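Long-range contact in tailspike protein (Siphovirus 9NA, PDB 3RIQ), which probably binds the O-antigen of Salmonella lipopolysaccharide as the phage's receptor and cleaves it as an endorhamnosidase: residues Arg261-Val266 with Phe304-Gln309. Numbering follows the deposited sequence.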
loop_
_atom_site.group_PDB
_atom_site.type_symbol
_atom_site.label_atom_id
_atom_site.label_comp_id
_atom_site.label_asym_id
_atom_site.label_seq_id
_atom_site.Cartn_x
_atom_site.Cartn_y
_atom_site.Cartn_z
ATOM N N ARG A 261 12.524 0.890 27.036
ATOM C CA ARG A 261 12.451 0.415 25.650
ATOM C C ARG A 261 11.124 -0.284 25.359
ATOM O O ARG A 261 10.261 -0.392 26.226
ATOM C CB ARG A 261 13.632 -0.508 25.383
ATOM C CG ARG A 261 14.989 0.225 25.496
ATOM C CD ARG A 261 16.105 -0.800 25.401
ATOM N NE ARG A 261 17.462 -0.227 25.443
ATOM C CZ ARG A 261 18.163 0.007 26.552
ATOM N NH1 ARG A 261 17.640 -0.240 27.761
ATOM N NH2 ARG A 261 19.405 0.480 26.456
ATOM N N ASN A 262 10.949 -0.750 24.124
ATOM C CA ASN A 262 9.658 -1.254 23.649
ATOM C C ASN A 262 9.819 -2.357 22.631
ATOM O O ASN A 262 10.791 -2.348 21.880
ATOM C CB ASN A 262 8.828 -0.116 23.026
ATOM C CG ASN A 262 8.655 1.043 23.974
ATOM O OD1 ASN A 262 7.673 1.090 24.729
ATOM N ND2 ASN A 262 9.613 2.000 23.954
ATOM N N TYR A 263 8.828 -3.252 22.581
ATOM C CA TYR A 263 8.872 -4.470 21.782
ATOM C C TYR A 263 7.555 -4.783 21.140
ATOM O O TYR A 263 6.486 -4.482 21.700
ATOM C CB TYR A 263 9.236 -5.702 22.669
ATOM C CG TYR A 263 10.672 -5.691 23.150
ATOM C CD1 TYR A 263 11.672 -6.375 22.446
ATOM C CD2 TYR A 263 11.041 -4.991 24.303
ATOM C CE1 TYR A 263 13.001 -6.341 22.858
ATOM C CE2 TYR A 263 12.361 -4.967 24.736
ATOM C CZ TYR A 263 13.343 -5.647 23.996
ATOM O OH TYR A 263 14.637 -5.620 24.397
ATOM N N ARG A 264 7.620 -5.373 19.946
ATOM C CA ARG A 264 6.442 -6.025 19.370
ATOM C C ARG A 264 5.189 -5.145 19.211
ATOM O O ARG A 264 4.063 -5.539 19.568
ATOM C CB ARG A 264 6.135 -7.333 20.145
ATOM C CG ARG A 264 7.261 -8.355 19.914
ATOM C CD ARG A 264 7.020 -9.685 20.619
ATOM N NE ARG A 264 6.988 -9.603 22.078
ATOM C CZ ARG A 264 7.168 -10.649 22.891
ATOM N NH1 ARG A 264 7.356 -11.868 22.387
ATOM N NH2 ARG A 264 7.143 -10.480 24.206
ATOM N N LEU A 265 5.400 -3.921 18.724
ATOM C CA LEU A 265 4.282 -3.007 18.454
ATOM C C LEU A 265 4.005 -2.979 16.951
ATOM O O LEU A 265 4.840 -3.442 16.132
ATOM C CB LEU A 265 4.625 -1.589 18.952
ATOM C CG LEU A 265 4.883 -1.526 20.472
ATOM C CD1 LEU A 265 5.408 -0.131 20.868
ATOM C CD2 LEU A 265 3.606 -1.840 21.281
ATOM N N VAL A 266 2.842 -2.426 16.590
ATOM C CA VAL A 266 2.476 -2.213 15.185
ATOM C C VAL A 266 2.296 -0.726 14.922
ATOM O O VAL A 266 1.572 -0.042 15.671
ATOM C CB VAL A 266 1.141 -2.936 14.844
ATOM C CG1 VAL A 266 0.736 -2.628 13.373
ATOM C CG2 VAL A 266 1.261 -4.445 15.061
ATOM N N PHE A 304 22.019 -1.636 19.581
ATOM C CA PHE A 304 21.255 -1.424 18.336
ATOM C C PHE A 304 20.670 -2.713 17.787
ATOM O O PHE A 304 20.042 -2.691 16.736
ATOM C CB PHE A 304 22.028 -0.684 17.216
ATOM C CG PHE A 304 22.594 0.648 17.628
ATOM C CD1 PHE A 304 21.779 1.630 18.202
ATOM C CD2 PHE A 304 23.956 0.932 17.416
ATOM C CE1 PHE A 304 22.301 2.879 18.542
ATOM C CE2 PHE A 304 24.517 2.200 17.760
ATOM C CZ PHE A 304 23.688 3.176 18.327
ATOM N N GLN A 305 20.859 -3.835 18.484
ATOM C CA GLN A 305 20.447 -5.142 17.920
ATOM C C GLN A 305 19.439 -5.917 18.783
ATOM O O GLN A 305 19.345 -7.152 18.709
ATOM C CB GLN A 305 21.692 -5.992 17.609
ATOM C CG GLN A 305 22.640 -5.288 16.660
ATOM C CD GLN A 305 23.818 -6.130 16.223
ATOM O OE1 GLN A 305 24.054 -7.234 16.728
ATOM N NE2 GLN A 305 24.593 -5.588 15.283
ATOM N N LEU A 306 18.659 -5.203 19.596
ATOM C CA LEU A 306 17.633 -5.901 20.380
ATOM C C LEU A 306 16.598 -6.523 19.454
ATOM O O LEU A 306 16.280 -5.928 18.411
ATOM C CB LEU A 306 16.935 -4.920 21.349
ATOM C CG LEU A 306 17.806 -4.463 22.529
ATOM C CD1 LEU A 306 17.239 -3.207 23.226
ATOM C CD2 LEU A 306 17.984 -5.644 23.522
ATOM N N PRO A 307 15.998 -7.665 19.851
ATOM C CA PRO A 307 14.998 -8.288 18.994
ATOM C C PRO A 307 13.608 -7.648 19.166
ATOM O O PRO A 307 12.680 -8.228 19.722
ATOM C CB PRO A 307 15.054 -9.761 19.413
ATOM C CG PRO A 307 15.300 -9.679 20.943
ATOM C CD PRO A 307 16.258 -8.476 21.065
ATOM N N THR A 308 13.494 -6.422 18.694
ATOM C CA THR A 308 12.270 -5.655 18.920
ATOM C C THR A 308 11.062 -6.213 18.172
ATOM O O THR A 308 9.942 -6.089 18.674
ATOM C CB THR A 308 12.485 -4.167 18.622
ATOM O OG1 THR A 308 13.151 -4.020 17.351
ATOM C CG2 THR A 308 13.374 -3.547 19.712
ATOM N N GLN A 309 11.255 -6.785 16.966
ATOM C CA GLN A 309 10.137 -7.442 16.227
ATOM C C GLN A 309 8.933 -6.517 16.048
ATOM O O GLN A 309 7.798 -6.948 16.183
ATOM C CB GLN A 309 9.674 -8.718 16.955
ATOM C CG GLN A 309 10.689 -9.887 16.950
ATOM C CD GLN A 309 9.978 -11.225 17.226
ATOM O OE1 GLN A 309 9.240 -11.745 16.364
ATOM N NE2 GLN A 309 10.155 -11.758 18.418
#
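Tyr-263 lies beside Thr-308 and Arg-264 beside Gln-309 where two loop segments, 261-264 and 306-309, run the same way, 31° apart. Their CA atoms come within 4.6 Å for Tyr-263 and Thr-308, and one hydrogen bond ties the backbones: Arg-264 N donates to Thr-308 O, 2.7 Å away. Just beyond it, Arg-264 CA directs its C-H at Gln-309 O. Both Arg-264 and Gln-309 have left-handed backbone angles, so the two segments turn alike before entering the neighbouring parallel strands 266-273 and 311-318. Upstream, Pro-307 centres an inverse gamma turn that brings its carbonyl to the Tyr-263 ring: Pro-307 O lies in the ring plane, at the edge, 3.4 Å from CD1. Tyr-263 CG stands anti to the carbonyl carbon (chi1 -70°), and the ring points back toward the start of 306-309, where its OH meets Leu-306 CD2 at 3.5 Å; that hydroxyl is hydrogen-bonded to Asp-295. The other branch of Leu-306, CD1, touches Arg-261 CD at 3.4 Å, where the extended arginine chain crosses the leucine at about a right angle on its way to salt bridges with Asp-285 and Glu-254. Thr-308 turns its methyl CG2 to Asn-262 O, while OG1 bonds to Asn-332. The Arg-264 side chain runs alongside that of Gln-309 in the same direction, CG against CB at 3.8 Å, and its guanidinium is held by Asp-226 and Asp-229. Across this contact the arginines thus pack mainly with their aliphatic parts and the tyrosine with ring edge and hydroxyl oxygen, while carboxylates elsewhere in the chain bind their polar ends; just past the Arg-264 to Thr-308 bond, Leu-265 pairs with Ile-311 as successive turns of the right-handed beta-helix come together.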